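Local coordinates for galactose-binding-like protein (Bacteroides thetaiotaomicron, PDB 7M1B) that is of unknown exact function but, as a SusE-like protein with a galactose-binding-like fold, probably binds carbohydrate and may have some degradative capacity, at residues A[271-276]-A[369-374]; A[241-246]-A[276-281]; A[128-133]-A[162-167]. All blocks are in the same frame, centred on the assembly; numbering follows the deposited sequence.

Following the chain from its N terminus, contact 3 comes first and closes a loop of 28 residues by pairing strands 125-131 and 163-168 in one sheet of the N-terminal part of the model. Contact 2 then opens at 241-246, but before it closes at 276-281, 29 residues later, contact 1 has begun at 271-276; it closes at 369-374, with 92 residues between its segments. The two loops therefore cross, and Arg276 belongs to both. Segments 369-374 and 241-246 also pair directly as neighbours in the large C-terminal sheet, so three chain stretches meet there. Contact 3 lies on the opposite side of the chain's centre, about 35 Å from contact 1 and 43 Å from contact 2, centre to centre.

Contact 1 (A[271-276]-A[369-374]); sequences FTSWQR and VVMQQL. With EDO (1,2-ethanediol), chain B.
Trp274 meets both Gln372 and Gln373 across an antiparallel strand pair, and this two-against-one pairing is a classic beta bulge. Trp274 N gives Gln373 O an almost straight bond (2.9 Å, 176° at the hydrogen). Trp274 O in return takes two donors from the same face of its carbonyl plane: Gln372 N at 2.8 Å and, more loosely, Gln373 N at 3.3 Å. Next along, where Ser273 faces Leu374, the strands are joined by a CA-H...O contact from Leu374 CA to Thr272 O of 3.3 Å.

Past Trp274 the direct bonds stop although the backbones stay close, and two waters bridge them. One joins Gln275 O to Gln372 OE1; the other accepts from Arg276 N and donates to Val370 O.

Side chains fill in around these bonds. Met371, bent at chi2 and chi3, doubles back so that its CE sits 3.2 Å from Ser273 OG and close to Trp274 O. Gln373 lays its CB 3.6 Å from Trp274 CE3, while the Gln372 amide passes by the indole with the planes 29° apart. Val370 CG1 sits over one face of the Arg276 guanidinium, near the rim and 3.7 Å above its plane; NH2 of that group is bonded to Ala286 O.

All of this is buried where strands 256-274 and 370-380, and the loop that follows 256-274, run side by side in the large antiparallel sheet. Gly237 N and Gly234 N, in the loop that precedes strand 244-245, bind Gln372 OE1 and Gln373 OE1 respectively, and strand 341-344 flanks 256-274 through backbone bonds to Phe271 and Ser273.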
ATOM      1  N   PHE A 271      -4.543  -2.713  -2.679  1.00 16.65           N
ATOM      2  CA  PHE A 271      -4.360  -3.715  -3.716  1.00 16.04           C
ATOM      3  C   PHE A 271      -4.919  -5.041  -3.211  1.00 16.19           C
ATOM      4  O   PHE A 271      -5.188  -5.217  -2.021  1.00 19.37           O
ATOM      5  CB  PHE A 271      -2.862  -3.819  -4.093  1.00 17.14           C
ATOM      6  CG  PHE A 271      -1.941  -4.436  -3.057  1.00 16.32           C
ATOM      7  CD1 PHE A 271      -1.463  -3.699  -1.955  1.00 17.00           C
ATOM      8  CD2 PHE A 271      -1.685  -5.809  -3.085  1.00 19.11           C
ATOM      9  CE1 PHE A 271      -0.631  -4.298  -0.998  1.00 19.53           C
ATOM     10  CE2 PHE A 271      -0.849  -6.397  -2.131  1.00 16.72           C
ATOM     11  CZ  PHE A 271      -0.369  -5.665  -1.031  1.00 16.15           C
ATOM     12  N   THR A 272      -5.136  -5.944  -4.177  1.00 15.96           N
ATOM     13  CA  THR A 272      -5.641  -7.284  -3.900  1.00 19.69           C
ATOM     14  C   THR A 272      -4.575  -8.273  -4.393  1.00 18.17           C
ATOM     15  O   THR A 272      -3.990  -8.079  -5.483  1.00 17.88           O
ATOM     16  CB  THR A 272      -6.950  -7.629  -4.621  1.00 19.02           C
ATOM     17  OG1 THR A 272      -7.835  -6.557  -4.295  1.00 20.58           O
ATOM     18  CG2 THR A 272      -7.548  -8.948  -4.193  1.00 18.17           C
ATOM     19  N   SER A 273      -4.272  -9.303  -3.570  1.00 16.27           N
ATOM     20  CA  SER A 273      -3.183 -10.253  -3.858  1.00 17.94           C
ATOM     21  C   SER A 273      -3.793 -11.655  -3.863  1.00 18.10           C
ATOM     22  O   SER A 273      -4.615 -12.012  -2.992  1.00 20.71           O
ATOM     23  CB  SER A 273      -2.159 -10.183  -2.695  1.00 25.34           C
ATOM     24  OG  SER A 273      -1.134 -11.100  -2.979  1.00 31.66           O
ATOM     25  N   TRP A 274      -3.502 -12.430  -4.931  1.00 16.33           N
ATOM     26  CA  TRP A 274      -3.866 -13.835  -4.956  1.00 14.73           C
ATOM     27  C   TRP A 274      -2.660 -14.747  -4.955  1.00 14.54           C
ATOM     28  O   TRP A 274      -1.722 -14.503  -5.701  1.00 16.19           O
ATOM     29  CB  TRP A 274      -4.645 -14.184  -6.238  1.00 16.87           C
ATOM     30  CG  TRP A 274      -6.043 -13.627  -6.230  1.00 14.74           C
ATOM     31  CD1 TRP A 274      -7.170 -14.348  -5.959  1.00 19.09           C
ATOM     32  CD2 TRP A 274      -6.466 -12.334  -6.684  1.00 16.89           C
ATOM     33  NE1 TRP A 274      -8.291 -13.588  -6.213  1.00 19.24           N
ATOM     34  CE2 TRP A 274      -7.884 -12.345  -6.652  1.00 17.99           C
ATOM     35  CE3 TRP A 274      -5.805 -11.150  -7.065  1.00 17.55           C
ATOM     36  CZ2 TRP A 274      -8.654 -11.206  -6.978  1.00 21.25           C
ATOM     37  CZ3 TRP A 274      -6.574 -10.055  -7.454  1.00 17.39           C
ATOM     38  CH2 TRP A 274      -7.972 -10.078  -7.393  1.00 20.43           C
ATOM     39  N   GLN A 275      -2.734 -15.796  -4.096  1.00 14.61           N
ATOM     40  CA  GLN A 275      -1.721 -16.835  -4.065  1.00 14.62           C
ATOM     41  C   GLN A 275      -1.925 -17.811  -5.247  1.00 15.54           C
ATOM     42  O   GLN A 275      -3.051 -18.001  -5.729  1.00 17.35           O
ATOM     43  CB  GLN A 275      -1.872 -17.696  -2.793  1.00 14.35           C
ATOM     44  CG  GLN A 275      -1.510 -16.901  -1.522  1.00 14.37           C
ATOM     45  CD  GLN A 275      -1.892 -17.730  -0.316  1.00 18.20           C
ATOM     46  OE1 GLN A 275      -1.607 -18.929  -0.236  1.00 18.96           O
ATOM     47  NE2 GLN A 275      -2.524 -17.064   0.643  1.00 19.89           N
ATOM     48  N   ARG A 276      -0.824 -18.494  -5.645  1.00 15.01           N
ATOM     49  CA  ARG A 276      -0.959 -19.548  -6.673  1.00 14.63           C
ATOM     50  C   ARG A 276      -1.766 -20.668  -5.995  1.00 16.65           C
ATOM     51  O   ARG A 276      -1.626 -20.985  -4.802  1.00 18.92           O
ATOM     52  CB  ARG A 276       0.469 -20.053  -7.032  1.00 14.69           C
ATOM     53  CG  ARG A 276       0.473 -21.311  -7.902  1.00 15.46           C
ATOM     54  CD  ARG A 276       0.541 -22.585  -7.076  1.00 18.26           C
ATOM     55  NE  ARG A 276       1.841 -22.670  -6.345  1.00 17.57           N
ATOM     56  CZ  ARG A 276       2.938 -23.298  -6.838  1.00 18.22           C
ATOM     57  NH1 ARG A 276       2.881 -23.969  -8.016  1.00 16.89           N
ATOM     58  NH2 ARG A 276       4.033 -23.224  -6.140  1.00 20.28           N
ATOM     59  N   VAL A 369       9.375 -17.701  -3.691  1.00 15.94           N
ATOM     60  CA  VAL A 369       8.251 -16.782  -3.855  1.00 14.61           C
ATOM     61  C   VAL A 369       7.472 -17.226  -5.084  1.00 16.20           C
ATOM     62  O   VAL A 369       8.065 -17.183  -6.138  1.00 16.77           O
ATOM     63  CB  VAL A 369       8.820 -15.346  -3.990  1.00 14.73           C
ATOM     64  CG1 VAL A 369       7.663 -14.364  -4.224  1.00 16.33           C
ATOM     65  CG2 VAL A 369       9.512 -14.941  -2.661  1.00 17.31           C
ATOM     66  N   VAL A 370       6.137 -17.387  -4.922  1.00 15.60           N
ATOM     67  CA  VAL A 370       5.323 -17.781  -6.080  1.00 15.33           C
ATOM     68  C   VAL A 370       3.968 -17.116  -5.795  1.00 17.20           C
ATOM     69  O   VAL A 370       3.462 -17.219  -4.670  1.00 18.84           O
ATOM     70  CB  VAL A 370       5.074 -19.296  -6.188  1.00 14.48           C
ATOM     71  CG1 VAL A 370       4.227 -19.588  -7.444  1.00 16.59           C
ATOM     72  CG2 VAL A 370       6.395 -20.044  -6.351  1.00 16.35           C
ATOM     73  N   MET A 371       3.457 -16.340  -6.744  1.00 14.64           N
ATOM     74  CA  MET A 371       2.119 -15.723  -6.546  1.00 14.08           C
ATOM     75  C   MET A 371       1.284 -15.831  -7.803  1.00 15.04           C
ATOM     76  O   MET A 371       1.801 -16.145  -8.839  1.00 16.95           O
ATOM     77  CB  MET A 371       2.311 -14.266  -6.153  1.00 17.27           C
ATOM     78  CG  MET A 371       2.770 -14.168  -4.637  1.00 22.60           C
ATOM     79  SD  MET A 371       1.776 -15.034  -3.242  1.00 25.15           S
ATOM     80  CE  MET A 371       0.455 -13.827  -3.145  1.00 19.27           C
ATOM     81  N   GLN A 372      -0.027 -15.460  -7.718  1.00 13.78           N
ATOM     82  CA  GLN A 372      -0.897 -15.698  -8.890  1.00 15.60           C
ATOM     83  C   GLN A 372      -1.260 -14.354  -9.531  1.00 15.41           C
ATOM     84  O   GLN A 372      -1.404 -14.269 -10.756  1.00 15.59           O
ATOM     85  CB  GLN A 372      -2.229 -16.370  -8.458  1.00 16.34           C
ATOM     86  CG  GLN A 372      -3.161 -16.765  -9.584  1.00 15.98           C
ATOM     87  CD  GLN A 372      -4.385 -17.369  -8.935  1.00 15.01           C
ATOM     88  OE1 GLN A 372      -5.331 -16.654  -8.523  1.00 17.64           O
ATOM     89  NE2 GLN A 372      -4.436 -18.691  -8.871  1.00 18.50           N
ATOM     90  N   GLN A 373      -1.520 -13.316  -8.731  1.00 15.27           N
ATOM     91  CA  GLN A 373      -2.137 -12.092  -9.319  1.00 14.27           C
ATOM     92  C   GLN A 373      -2.024 -10.927  -8.342  1.00 14.47           C
ATOM     93  O   GLN A 373      -2.148 -11.158  -7.125  1.00 17.17           O
ATOM     94  CB  GLN A 373      -3.616 -12.359  -9.676  1.00 17.15           C
ATOM     95  CG  GLN A 373      -4.188 -11.319 -10.650  1.00 16.23           C
ATOM     96  CD  GLN A 373      -3.913 -11.502 -12.147  1.00 16.16           C
ATOM     97  OE1 GLN A 373      -4.243 -10.616 -12.925  1.00 18.54           O
ATOM     98  NE2 GLN A 373      -3.042 -12.423 -12.539  1.00 16.88           N
ATOM     99  N   LEU A 374      -1.880  -9.679  -8.879  1.00 15.34           N
ATOM    100  CA  LEU A 374      -1.894  -8.475  -8.013  1.00 17.29           C
ATOM    101  C   LEU A 374      -2.679  -7.391  -8.755  1.00 18.45           C
ATOM    102  O   LEU A 374      -2.391  -7.172  -9.963  1.00 19.27           O
ATOM    103  CB  LEU A 374      -0.485  -7.911  -7.866  1.00 19.00           C
ATOM    104  CG  LEU A 374       0.484  -8.763  -7.080  1.00 20.81           C
ATOM    105  CD1 LEU A 374       1.871  -8.113  -7.133  1.00 21.36           C
ATOM    106  CD2 LEU A 374      -0.022  -8.859  -5.629  1.00 23.38           C
TER
HETATM  107  C1  EDO B 501       4.534 -25.552 -11.784  1.00 28.39           C
HETATM  108  O1  EDO B 501       3.464 -26.258 -11.163  1.00 36.81           O
HETATM  109  C2  EDO B 501       5.120 -24.572 -10.832  1.00 30.48           C
HETATM  110  O2  EDO B 501       5.201 -24.959  -9.426  1.00 32.60           O
HETATM  111  O   HOH W   1      -5.758 -17.702  -5.865  1.00 19.34           O
HETATM  112  O   HOH W   2       1.294 -18.736  -3.837  1.00 17.88           O

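Contact 2 (A[241-246]-A[276-281]); sequences WNYAHG and RSMGGS. With EDO (1,2-ethanediol), chain B.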
ATOM      1  N   TRP A 241      -4.248 -21.989 -13.211  1.00 15.62           N
ATOM      2  CA  TRP A 241      -2.842 -22.469 -13.255  1.00 15.56           C
ATOM      3  C   TRP A 241      -1.871 -21.288 -13.449  1.00 15.93           C
ATOM      4  O   TRP A 241      -0.658 -21.471 -13.717  1.00 18.18           O
ATOM      5  CB  TRP A 241      -2.649 -23.553 -14.365  1.00 17.60           C
ATOM      6  CG  TRP A 241      -2.483 -24.914 -13.722  1.00 17.47           C
ATOM      7  CD1 TRP A 241      -1.319 -25.659 -13.680  1.00 17.08           C
ATOM      8  CD2 TRP A 241      -3.467 -25.684 -13.003  1.00 16.79           C
ATOM      9  NE1 TRP A 241      -1.554 -26.803 -12.988  1.00 18.60           N
ATOM     10  CE2 TRP A 241      -2.832 -26.834 -12.533  1.00 18.52           C
ATOM     11  CE3 TRP A 241      -4.810 -25.446 -12.634  1.00 18.82           C
ATOM     12  CZ2 TRP A 241      -3.497 -27.824 -11.817  1.00 20.97           C
ATOM     13  CZ3 TRP A 241      -5.470 -26.399 -11.873  1.00 23.16           C
ATOM     14  CH2 TRP A 241      -4.801 -27.566 -11.461  1.00 20.44           C
ATOM     15  N   ASN A 242      -2.351 -20.038 -13.320  1.00 18.02           N
ATOM     16  CA  ASN A 242      -1.439 -18.913 -13.576  1.00 14.79           C
ATOM     17  C   ASN A 242      -0.541 -18.611 -12.369  1.00 14.75           C
ATOM     18  O   ASN A 242      -0.895 -18.892 -11.219  1.00 18.72           O
ATOM     19  CB  ASN A 242      -2.317 -17.664 -13.704  1.00 15.72           C
ATOM     20  CG  ASN A 242      -1.531 -16.465 -14.218  1.00 17.18           C
ATOM     21  OD1 ASN A 242      -0.816 -16.574 -15.202  1.00 23.06           O
ATOM     22  ND2 ASN A 242      -1.459 -15.382 -13.458  1.00 20.28           N
ATOM     23  N   TYR A 243       0.688 -18.140 -12.670  1.00 15.42           N
ATOM     24  CA  TYR A 243       1.515 -17.713 -11.543  1.00 14.96           C
ATOM     25  C   TYR A 243       2.712 -16.961 -12.130  1.00 15.01           C
ATOM     26  O   TYR A 243       2.950 -16.983 -13.319  1.00 16.80           O
ATOM     27  CB  TYR A 243       2.153 -18.954 -10.848  1.00 16.84           C
ATOM     28  CG  TYR A 243       2.755 -19.988 -11.780  1.00 17.54           C
ATOM     29  CD1 TYR A 243       4.043 -19.825 -12.369  1.00 18.55           C
ATOM     30  CD2 TYR A 243       2.083 -21.177 -12.052  1.00 18.77           C
ATOM     31  CE1 TYR A 243       4.575 -20.767 -13.253  1.00 19.25           C
ATOM     32  CE2 TYR A 243       2.591 -22.111 -12.931  1.00 19.10           C
ATOM     33  CZ  TYR A 243       3.872 -21.953 -13.466  1.00 18.49           C
ATOM     34  OH  TYR A 243       4.294 -22.894 -14.336  1.00 23.58           O
ATOM     35  N   ALA A 244       3.386 -16.199 -11.251  1.00 13.98           N
ATOM     36  CA  ALA A 244       4.804 -15.852 -11.467  1.00 15.47           C
ATOM     37  C   ALA A 244       5.577 -16.641 -10.405  1.00 16.43           C
ATOM     38  O   ALA A 244       5.207 -16.666  -9.206  1.00 17.45           O
ATOM     39  CB  ALA A 244       5.063 -14.362 -11.287  1.00 15.74           C
ATOM     40  N   HIS A 245       6.686 -17.265 -10.796  1.00 16.56           N
ATOM     41  CA  HIS A 245       7.333 -18.290  -9.955  1.00 17.54           C
ATOM     42  C   HIS A 245       8.818 -17.994  -9.887  1.00 16.06           C
ATOM     43  O   HIS A 245       9.443 -17.740 -10.921  1.00 17.36           O
ATOM     44  CB  HIS A 245       7.167 -19.662 -10.668  1.00 15.95           C
ATOM     45  CG  HIS A 245       7.408 -20.847  -9.785  1.00 15.97           C
ATOM     46  ND1 HIS A 245       8.649 -21.130  -9.187  1.00 19.06           N
ATOM     47  CD2 HIS A 245       6.599 -21.874  -9.453  1.00 16.82           C
ATOM     48  CE1 HIS A 245       8.519 -22.265  -8.489  1.00 21.38           C
ATOM     49  NE2 HIS A 245       7.301 -22.772  -8.703  1.00 19.17           N
ATOM     50  N   GLY A 246       9.291 -17.858  -8.599  1.00 15.52           N
ATOM     51  CA  GLY A 246      10.738 -17.685  -8.419  1.00 17.86           C
ATOM     52  C   GLY A 246      11.556 -18.971  -8.365  1.00 19.32           C
ATOM     53  O   GLY A 246      11.142 -20.010  -8.855  1.00 17.68           O
ATOM     54  N   ARG A 276      -0.824 -18.494  -5.645  1.00 15.01           N
ATOM     55  CA  ARG A 276      -0.959 -19.548  -6.673  1.00 14.63           C
ATOM     56  C   ARG A 276      -1.766 -20.668  -5.995  1.00 16.65           C
ATOM     57  O   ARG A 276      -1.626 -20.985  -4.802  1.00 18.92           O
ATOM     58  CB  ARG A 276       0.469 -20.053  -7.032  1.00 14.69           C
ATOM     59  CG  ARG A 276       0.473 -21.311  -7.902  1.00 15.46           C
ATOM     60  CD  ARG A 276       0.541 -22.585  -7.076  1.00 18.26           C
ATOM     61  NE  ARG A 276       1.841 -22.670  -6.345  1.00 17.57           N
ATOM     62  CZ  ARG A 276       2.938 -23.298  -6.838  1.00 18.22           C
ATOM     63  NH1 ARG A 276       2.881 -23.969  -8.016  1.00 16.89           N
ATOM     64  NH2 ARG A 276       4.033 -23.224  -6.140  1.00 20.28           N
ATOM     65  N   SER A 277      -2.632 -21.331  -6.789  1.00 16.18           N
ATOM     66  CA  SER A 277      -3.684 -22.164  -6.234  1.00 16.21           C
ATOM     67  C   SER A 277      -3.680 -23.564  -6.835  1.00 15.23           C
ATOM     68  O   SER A 277      -3.552 -24.531  -6.081  1.00 18.57           O
ATOM     69  CB  SER A 277      -5.001 -21.461  -6.426  1.00 16.89           C
ATOM     70  OG  SER A 277      -5.172 -21.270  -7.853  1.00 17.93           O
ATOM     71  N   MET A 278      -3.916 -23.713  -8.173  1.00 16.09           N
ATOM     72  CA  MET A 278      -3.937 -24.992  -8.864  1.00 20.56           C
ATOM     73  C   MET A 278      -4.913 -25.948  -8.183  1.00 21.07           C
ATOM     74  O   MET A 278      -4.634 -27.143  -7.958  1.00 24.85           O
ATOM     75  CB  MET A 278      -2.517 -25.600  -8.933  1.00 18.39           C
ATOM     76  CG  MET A 278      -1.613 -24.710  -9.757  1.00 16.36           C
ATOM     77  SD  MET A 278      -0.000 -25.368  -9.806  1.00 22.14           S
ATOM     78  CE  MET A 278       0.714 -24.113 -10.730  1.00 17.60           C
ATOM     79  N   GLY A 279      -6.097 -25.421  -7.908  1.00 20.85           N
ATOM     80  CA  GLY A 279      -7.146 -26.228  -7.314  1.00 22.09           C
ATOM     81  C   GLY A 279      -7.323 -26.034  -5.798  1.00 23.76           C
ATOM     82  O   GLY A 279      -8.322 -26.448  -5.200  1.00 29.46           O
ATOM     83  N   GLY A 280      -6.361 -25.390  -5.163  1.00 21.96           N
ATOM     84  CA  GLY A 280      -6.370 -25.010  -3.758  1.00 23.06           C
ATOM     85  C   GLY A 280      -5.264 -25.640  -2.900  1.00 22.61           C
ATOM     86  O   GLY A 280      -4.969 -25.108  -1.813  1.00 21.90           O
ATOM     87  N   SER A 281      -4.683 -26.763  -3.346  1.00 22.57           N
ATOM     88  CA  SER A 281      -3.778 -27.424  -2.415  1.00 24.37           C
ATOM     89  C   SER A 281      -2.471 -26.649  -2.242  1.00 25.35           C
ATOM     90  O   SER A 281      -1.734 -26.901  -1.306  1.00 23.28           O
ATOM     91  CB  SER A 281      -3.473 -28.842  -2.833  1.00 34.45           C
ATOM     92  OG  SER A 281      -2.774 -28.838  -4.056  1.00 29.39           O
TER
HETATM   93  C1  EDO B 501       4.534 -25.552 -11.784  1.00 28.39           C
HETATM   94  O1  EDO B 501       3.464 -26.258 -11.163  1.00 36.81           O
HETATM   95  C2  EDO B 501       5.120 -24.572 -10.832  1.00 30.48           C
HETATM   96  O2  EDO B 501       5.201 -24.959  -9.426  1.00 32.60           O
HETATM   97  O   HOH W   3      -2.428 -20.668  -9.814  1.00 17.56           O
HETATM   98  O   HOH W   4       6.440 -24.772  -6.992  1.00 28.84           O
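The Trp241 indole is covered on one face by Met278: CG stands 3.7 Å from the centroid of the five-membered ring, only 10° off its normal, and SD follows at 4.2 Å from the same centroid in a Met-aromatic contact. Chi2 and chi3 of Met278 are both extended, which carries CE past the indole to Tyr243, 3.5 Å from its CD2. At the edge of the His245 ring, in plane, a water bonds NE2 and accepts from Arg276 NH2. Met278 is second in the type I' beta turn Ser277-Gly280, closed by Gly280 N to Ser277 O at 3.1 Å, which sets it beside Trp241 and Tyr243. Here the residues leading into strand 244-245 meet the loop after strand 256-274, at the end of the large sheet. A 1,2-ethanediol, probably from the crystallisation liquor, lies among Tyr243, His245, Arg276 and Met278: Arg276 NH1 gives its O2 a bond of 2.9 Å, while the one from His245 NE2 is weak. His245 ND1 donates to Gly246 O at 2.8 Å in the ring plane, which helps fix the ring's rotation. Tyr243 OH is bonded to Ala224 O. Between the backbones, a water donates to Asn242 O and accepts from Ser277 N.

Contact 3 (A[128-133]-A[162-167]); sequences IHTTNG and KNIGFT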
ATOM      1  N   ILE A 128      -4.690  15.990   6.160  1.00 26.85           N
ATOM      2  CA  ILE A 128      -4.252  17.284   6.710  1.00 31.89           C
ATOM      3  C   ILE A 128      -2.834  17.146   7.236  1.00 28.82           C
ATOM      4  O   ILE A 128      -2.576  16.226   8.010  1.00 28.77           O
ATOM      5  CB  ILE A 128      -5.204  17.729   7.824  1.00 30.66           C
ATOM      6  CG1 ILE A 128      -6.590  18.021   7.250  1.00 26.98           C
ATOM      7  CG2 ILE A 128      -4.641  18.977   8.506  1.00 30.65           C
ATOM      8  CD1 ILE A 128      -7.676  18.186   8.279  1.00 32.00           C
ATOM      9  N   HIS A 129      -1.918  18.012   6.789  1.00 28.00           N
ATOM     10  CA  HIS A 129      -0.543  17.951   7.266  1.00 33.05           C
ATOM     11  C   HIS A 129      -0.029  19.349   7.596  1.00 33.88           C
ATOM     12  O   HIS A 129      -0.367  20.334   6.943  1.00 31.23           O
ATOM     13  CB  HIS A 129       0.407  17.141   6.370  1.00 36.18           C
ATOM     14  CG  HIS A 129       0.359  17.465   4.920  1.00 44.53           C
ATOM     15  ND1 HIS A 129       1.463  17.935   4.228  1.00 50.14           N
ATOM     16  CD2 HIS A 129      -0.649  17.352   4.024  1.00 43.88           C
ATOM     17  CE1 HIS A 129       1.133  18.094   2.949  1.00 55.51           C
ATOM     18  NE2 HIS A 129      -0.165  17.756   2.811  1.00 50.43           N
ATOM     19  N   THR A 130       0.787  19.416   8.649  1.00 30.79           N
ATOM     20  CA  THR A 130       1.430  20.685   9.017  1.00 32.11           C
ATOM     21  C   THR A 130       2.692  20.391   9.799  1.00 36.91           C
ATOM     22  O   THR A 130       3.005  19.216   9.990  1.00 34.20           O
ATOM     23  CB  THR A 130       0.444  21.667   9.661  1.00 33.12           C
ATOM     24  OG1 THR A 130       1.035  22.967   9.625  1.00 34.58           O
ATOM     25  CG2 THR A 130       0.048  21.262  11.063  1.00 34.91           C
ATOM     26  N   THR A 131       3.372  21.467  10.238  1.00 36.95           N
ATOM     27  CA  THR A 131       4.642  21.344  10.951  1.00 41.83           C
ATOM     28  C   THR A 131       4.534  21.843  12.388  1.00 36.83           C
ATOM     29  O   THR A 131       3.740  22.734  12.744  1.00 36.72           O
ATOM     30  CB  THR A 131       5.781  22.019  10.174  1.00 44.01           C
ATOM     31  OG1 THR A 131       7.018  21.772  10.852  1.00 51.58           O
ATOM     32  CG2 THR A 131       5.547  23.509  10.060  1.00 47.48           C
ATOM     33  N   ASN A 132       5.372  21.245  13.226  1.00 37.82           N
ATOM     34  CA  ASN A 132       5.279  21.422  14.666  1.00 41.10           C
ATOM     35  C   ASN A 132       6.643  21.057  15.237  1.00 44.44           C
ATOM     36  O   ASN A 132       6.749  20.120  16.030  1.00 54.88           O
ATOM     37  CB  ASN A 132       4.145  20.535  15.197  1.00 40.20           C
ATOM     38  CG  ASN A 132       3.920  20.572  16.695  1.00 43.00           C
ATOM     39  OD1 ASN A 132       4.171  21.601  17.334  1.00 42.65           O
ATOM     40  ND2 ASN A 132       3.400  19.465  17.242  1.00 31.17           N
ATOM     41  N   GLY A 133       7.681  21.795  14.810  1.00 43.30           N
ATOM     42  CA  GLY A 133       9.070  21.491  15.156  1.00 48.91           C
ATOM     43  C   GLY A 133       9.341  21.497  16.666  1.00 53.17           C
ATOM     44  O   GLY A 133      10.368  20.928  17.144  1.00 54.96           O
ATOM     45  N   LYS A 162       6.086  16.047  15.322  1.00 37.66           N
ATOM     46  CA  LYS A 162       6.746  17.092  14.546  1.00 42.62           C
ATOM     47  C   LYS A 162       6.115  17.240  13.174  1.00 39.37           C
ATOM     48  O   LYS A 162       5.871  18.368  12.726  1.00 39.74           O
ATOM     49  CB  LYS A 162       8.250  16.852  14.388  1.00 47.59           C
ATOM     50  CG  LYS A 162       8.949  17.856  13.472  1.00 57.41           C
ATOM     51  CD  LYS A 162      10.442  17.946  13.675  1.00 63.20           C
ATOM     52  CE  LYS A 162      11.084  18.971  12.731  1.00 51.73           C
ATOM     53  NZ  LYS A 162      12.557  18.727  12.644  1.00 59.43           N
ATOM     54  N   ASN A 163       5.901  16.103  12.487  1.00 42.91           N
ATOM     55  CA  ASN A 163       5.362  16.084  11.137  1.00 42.89           C
ATOM     56  C   ASN A 163       3.933  15.577  11.258  1.00 36.22           C
ATOM     57  O   ASN A 163       3.722  14.361  11.332  1.00 40.72           O
ATOM     58  CB  ASN A 163       6.245  15.234  10.220  1.00 46.64           C
ATOM     59  CG  ASN A 163       7.584  15.879   9.901  1.00 52.19           C
ATOM     60  OD1 ASN A 163       8.630  15.300  10.190  1.00 65.12           O
ATOM     61  ND2 ASN A 163       7.576  17.081   9.321  1.00 53.07           N
ATOM     62  N   ILE A 164       2.994  16.520  11.374  1.00 32.93           N
ATOM     63  CA  ILE A 164       1.604  16.219  11.712  1.00 33.95           C
ATOM     64  C   ILE A 164       0.967  15.760  10.424  1.00 37.77           C
ATOM     65  O   ILE A 164       1.206  16.423   9.454  1.00 33.74           O
ATOM     66  CB  ILE A 164       0.900  17.460  12.277  1.00 31.33           C
ATOM     67  CG1 ILE A 164       1.483  17.758  13.688  1.00 33.33           C
ATOM     68  CG2 ILE A 164      -0.612  17.324  12.331  1.00 31.94           C
ATOM     69  CD1 ILE A 164       1.015  19.076  14.292  1.00 36.77           C
ATOM     70  N   GLY A 165       0.211  14.681  10.473  1.00 34.41           N
ATOM     71  CA  GLY A 165      -0.497  14.180   9.282  1.00 28.72           C
ATOM     72  C   GLY A 165      -1.647  13.277   9.737  1.00 31.20           C
ATOM     73  O   GLY A 165      -1.426  12.348  10.517  1.00 32.42           O
ATOM     74  N   PHE A 166      -2.879  13.578   9.332  1.00 28.42           N
ATOM     75  CA  PHE A 166      -4.012  12.754   9.759  1.00 29.24           C
ATOM     76  C   PHE A 166      -5.107  12.860   8.715  1.00 27.97           C
ATOM     77  O   PHE A 166      -5.063  13.806   7.930  1.00 25.89           O
ATOM     78  CB  PHE A 166      -4.552  13.135  11.146  1.00 30.46           C
ATOM     79  CG  PHE A 166      -5.032  14.572  11.285  1.00 31.32           C
ATOM     80  CD1 PHE A 166      -4.127  15.625  11.428  1.00 31.09           C
ATOM     81  CD2 PHE A 166      -6.393  14.867  11.247  1.00 32.13           C
ATOM     82  CE1 PHE A 166      -4.592  16.936  11.538  1.00 30.54           C
ATOM     83  CE2 PHE A 166      -6.850  16.175  11.317  1.00 32.42           C
ATOM     84  CZ  PHE A 166      -5.947  17.210  11.495  1.00 31.71           C
ATOM     85  N   THR A 167      -6.093  11.950   8.744  1.00 27.68           N
ATOM     86  CA  THR A 167      -7.088  11.930   7.678  1.00 25.57           C
ATOM     87  C   THR A 167      -8.480  11.980   8.289  1.00 28.24           C
ATOM     88  O   THR A 167      -8.712  11.523   9.419  1.00 36.53           O
ATOM     89  CB  THR A 167      -6.990  10.707   6.763  1.00 32.10           C
ATOM     90  OG1 THR A 167      -7.448   9.562   7.486  1.00 37.66           O
ATOM     91  CG2 THR A 167      -5.580  10.490   6.276  1.00 34.58           C
TER
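Ile128 and Phe166 are a hydrogen-bonded pair of the antiparallel ladder between strands 125-131 and 163-168, two of the three strands of a sheet that packs against strand 138-144 of a second sheet, as in a beta sandwich. Ile128 N donates to Phe166 O at 2.8 Å, almost straight along the C=O axis, and Phe166 N returns a bond to Ile128 O. Two steps on, Thr130 and Ile164 make the next hydrogen-bonded pair, but here Thr130 N comes from above the carbonyl plane of Ile164, 37° out of it. The side chains of both pairs share one face. Phe166 has CG between its backbone N and carbonyl carbon (chi1 59°), which turns the ring beneath Ile128: Ile128 CB lies over its face at 4.0 Å from the Phe166 ring centroid, and Ile128 CG2 is 3.7 Å from Phe166 CE1. Thr130 and Ile164 lie side by side, Thr130 CG2 to Ile164 CD1 at 4.0 Å.

Further out, Phe140 meets the Phe166 ring edge-to-face, and Leu138 touches Ile164 and Asn132. Thr130 OG1 is held by Ala113 O, while on the other face of the sheet His129 NE2 bonds Asn120 OD1. Past the last bridge, Asn132 N makes a weak bond to Lys162 O. Asn132 itself has ND2 bonded to Asn136 O and Val161 O, and its CB stands 3.6 Å from Ile164 CD1.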